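Chitin-binding type-4 domain-containing protein (Photorhabdus laumondii subsp. laumondii, PDB 6T5Z) is a copper-dependent lytic polysaccharide monooxygenase of family AA10 that probably cleaves chitin by oxidation. Local coordinates at residues 5-10 and 165-170. Residues are numbered along the deposited sequence; the frame is centred on the assembly and turned at random.
Sequences DSPGSR and QVIDTT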
ATOM      1  N   ASP A   5       5.632  -6.525  -3.516  1.00 13.92           N
ATOM      2  CA  ASP A   5       7.083  -6.610  -3.364  1.00 14.43           C
ATOM      3  C   ASP A   5       7.851  -5.811  -4.416  1.00 13.50           C
ATOM      4  O   ASP A   5       9.087  -5.864  -4.436  1.00 14.29           O
ATOM      5  CB  ASP A   5       7.556  -8.070  -3.344  1.00 15.38           C
ATOM      6  CG  ASP A   5       7.318  -8.812  -4.642  1.00 15.20           C
ATOM      7  OD1 ASP A   5       7.825  -9.953  -4.732  1.00 15.85           O
ATOM      8  OD2 ASP A   5       6.624  -8.303  -5.543  1.00 16.34           O
ATOM      9  N   SER A   6       7.166  -5.045  -5.258  1.00 14.02           N
ATOM     10  CA  SER A   6       7.854  -4.171  -6.213  1.00 13.45           C
ATOM     11  C   SER A   6       6.914  -3.054  -6.659  1.00 14.62           C
ATOM     12  O   SER A   6       5.888  -3.334  -7.263  1.00 15.69           O
ATOM     13  CB  SER A   6       8.347  -4.956  -7.426  1.00 15.94           C
ATOM     14  OG  SER A   6       8.994  -4.089  -8.358  1.00 16.12           O
ATOM     15  N   PRO A   7       7.218  -1.788  -6.325  1.00 14.78           N
ATOM     16  CA  PRO A   7       8.225  -1.315  -5.361  1.00 15.75           C
ATOM     17  C   PRO A   7       7.900  -1.933  -4.014  1.00 12.95           C
ATOM     18  O   PRO A   7       6.703  -2.044  -3.697  1.00 13.10           O
ATOM     19  CB  PRO A   7       8.046   0.209  -5.351  1.00 17.38           C
ATOM     20  CG  PRO A   7       6.727   0.470  -6.038  1.00 17.40           C
ATOM     21  CD  PRO A   7       6.428  -0.690  -6.913  1.00 17.62           C
ATOM     22  N   GLY A   8       8.913  -2.388  -3.274  1.00 12.74           N
ATOM     23  CA  GLY A   8       8.654  -3.124  -2.049  1.00 12.37           C
ATOM     24  C   GLY A   8       7.819  -2.327  -1.065  1.00 17.41           C
ATOM     25  O   GLY A   8       8.144  -1.170  -0.765  1.00 14.19           O
ATOM     26  N   SER A   9       6.738  -2.925  -0.563  1.00 12.07           N
ATOM     27  CA  SER A   9       5.875  -2.214   0.370  1.00 12.54           C
ATOM     28  C   SER A   9       6.532  -2.118   1.741  1.00 14.53           C
ATOM     29  O   SER A   9       7.517  -2.800   2.036  1.00 11.73           O
ATOM     30  CB  SER A   9       4.528  -2.913   0.507  1.00 13.52           C
ATOM     31  OG  SER A   9       4.677  -4.085   1.301  1.00 11.85           O
ATOM     32  N   ARG A  10       5.949  -1.268   2.593  1.00 13.05           N
ATOM     33  CA  ARG A  10       6.490  -1.060   3.931  1.00 11.97           C
ATOM     34  C   ARG A  10       6.500  -2.361   4.714  1.00 11.64           C
ATOM     35  O   ARG A  10       7.495  -2.690   5.376  1.00 12.48           O
ATOM     36  CB  ARG A  10       5.670   0.018   4.647  1.00 11.88           C
ATOM     37  CG  ARG A  10       6.190   0.412   6.038  1.00 11.90           C
ATOM     38  CD  ARG A  10       5.258   1.400   6.691  1.00 12.50           C
ATOM     39  NE  ARG A  10       5.273   2.688   6.011  1.00 12.29           N
ATOM     40  CZ  ARG A  10       4.474   3.704   6.322  1.00 12.84           C
ATOM     41  NH1 ARG A  10       3.575   3.568   7.289  1.00 13.13           N
ATOM     42  NH2 ARG A  10       4.549   4.851   5.653  1.00 12.84           N
ATOM     43  N   GLN A 165      -1.796  -2.094   1.450  1.00 12.38           N
ATOM     44  CA  GLN A 165      -0.333  -2.084   1.359  1.00 10.67           C
ATOM     45  C   GLN A 165       0.186  -0.671   1.105  1.00 12.34           C
ATOM     46  O   GLN A 165       0.194  -0.219  -0.042  1.00 11.37           O
ATOM     47  CB  GLN A 165       0.133  -3.033   0.254  1.00 11.69           C
ATOM     48  CG  GLN A 165      -0.074  -4.514   0.592  1.00 12.41           C
ATOM     49  CD  GLN A 165       1.108  -5.114   1.347  1.00 13.64           C
ATOM     50  OE1 GLN A 165       2.232  -5.121   0.852  1.00 11.34           O
ATOM     51  NE2 GLN A 165       0.848  -5.637   2.539  1.00 15.45           N
ATOM     52  N   VAL A 166       0.679   0.014   2.168  1.00 12.89           N
ATOM     53  CA  VAL A 166       1.365   1.291   1.974  1.00 11.37           C
ATOM     54  C   VAL A 166       2.799   1.037   1.517  1.00 10.71           C
ATOM     55  O   VAL A 166       3.441   0.044   1.899  1.00 10.48           O
ATOM     56  CB  VAL A 166       1.318   2.158   3.254  1.00 11.04           C
ATOM     57  CG1 VAL A 166      -0.125   2.490   3.641  1.00 11.39           C
ATOM     58  CG2 VAL A 166       2.029   1.469   4.430  1.00 10.75           C
ATOM     59  N   ILE A 167       3.288   1.941   0.663  1.00 10.86           N
ATOM     60  CA  ILE A 167       4.620   1.893   0.059  1.00 13.01           C
ATOM     61  C   ILE A 167       5.274   3.255   0.262  1.00 15.46           C
ATOM     62  O   ILE A 167       4.688   4.288  -0.082  1.00 12.91           O
ATOM     63  CB  ILE A 167       4.557   1.559  -1.450  1.00 12.52           C
ATOM     64  CG1 ILE A 167       3.717   0.311  -1.705  1.00 11.94           C
ATOM     65  CG2 ILE A 167       5.964   1.363  -2.029  1.00 11.65           C
ATOM     66  CD1 ILE A 167       3.364   0.082  -3.188  1.00 16.51           C
ATOM     67  N   ASP A 168       6.493   3.265   0.794  1.00 13.14           N
ATOM     68  CA  ASP A 168       7.242   4.502   0.963  1.00  9.61           C
ATOM     69  C   ASP A 168       8.140   4.726  -0.242  1.00 13.76           C
ATOM     70  O   ASP A 168       8.884   3.825  -0.643  1.00 11.91           O
ATOM     71  CB  ASP A 168       8.085   4.452   2.236  1.00 11.13           C
ATOM     72  CG  ASP A 168       7.236   4.293   3.466  1.00 11.58           C
ATOM     73  OD1 ASP A 168       7.124   3.155   3.969  1.00 12.04           O
ATOM     74  OD2 ASP A 168       6.666   5.312   3.910  1.00 11.46           O
ATOM     75  N   THR A 169       8.062   5.919  -0.827  1.00 10.75           N
ATOM     76  CA  THR A 169       8.786   6.204  -2.058  1.00 12.81           C
ATOM     77  C   THR A 169       9.457   7.563  -1.966  1.00 15.59           C
ATOM     78  O   THR A 169       8.955   8.478  -1.311  1.00 14.45           O
ATOM     79  CB  THR A 169       7.859   6.195  -3.304  1.00 14.41           C
ATOM     80  OG1 THR A 169       6.918   7.274  -3.215  1.00 16.00           O
ATOM     81  CG2 THR A 169       7.091   4.887  -3.406  1.00 15.81           C
ATOM     82  N   THR A 170      10.601   7.677  -2.641  1.00 15.29           N
ATOM     83  CA  THR A 170      11.244   8.954  -2.937  1.00 14.95           C
ATOM     84  C   THR A 170      11.130   9.157  -4.445  1.00 15.23           C
ATOM     85  O   THR A 170      11.760   8.430  -5.219  1.00 17.16           O
ATOM     86  CB  THR A 170      12.705   8.979  -2.491  1.00 16.03           C
ATOM     87  OG1 THR A 170      12.772   8.931  -1.066  1.00 18.16           O
ATOM     88  CG2 THR A 170      13.374  10.266  -2.953  1.00 15.70           C
TER
HETATM   89  O   HOH W   1       7.795   0.792   1.286  1.00 14.82           O
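Arg10 and Asp168 meet side-on, two nitrogens against two oxygens, in a buried example of how an arginine can fasten the end of a turn to a β-strand. Arg10 NE gives a nearly straight bond of 2.8 Å to Asp168 OD1 on its syn lone pair. Arg10 NH2 reaches Asp168 OD2 at 2.8 Å, also on the syn side but somewhat out of the carboxylate plane. The two flat groups are only 12° from coplanar. With CG trans to the backbone N (chi1 -176°) and a single bend at chi3 (-68°), the arginine chain runs past Asp168 OD1 and turns its NE edge to the acid. Val166 CG2 lies over one guanidinium face, near its rim, while Trp70 adds a cation-pi contact. Tyr147 OH also bonds Asp168 OD2, and Gln65 OE1 takes a bond from Arg10 NH2.

The backbone joins in: Arg10 N donates to Val166 O at 2.9 Å, and a water accepts from Asp168 N while donating to Gly8 O. One residue earlier, Ser9 OG donates to Gln165 OE1 over 2.7 Å, approaching from above the amide plane. Set between the backbone N and the carbonyl carbon, OG also makes Ser9 the N-cap of helix 10-14, accepting from Phe12 N, whereas Gln165 OE1 accepts from Ile4 N as well. Alongside the polar links, Ile167 CG2 packs on CB of Pro7, a residue preceded by a cis peptide bond, and on Gly8 O.

The contact thus joins the turn between strand 2-6 and helix 10-14 to strand 161-172 of the other sheet in the LPMO β-sandwich. The two-point grip fixes the guanidinium's rotation and, with Tyr147 and Gln65, likely offsets desolvation and keeps both groups charged; the Ser9 cap and the Arg10 N bond hold the helix start.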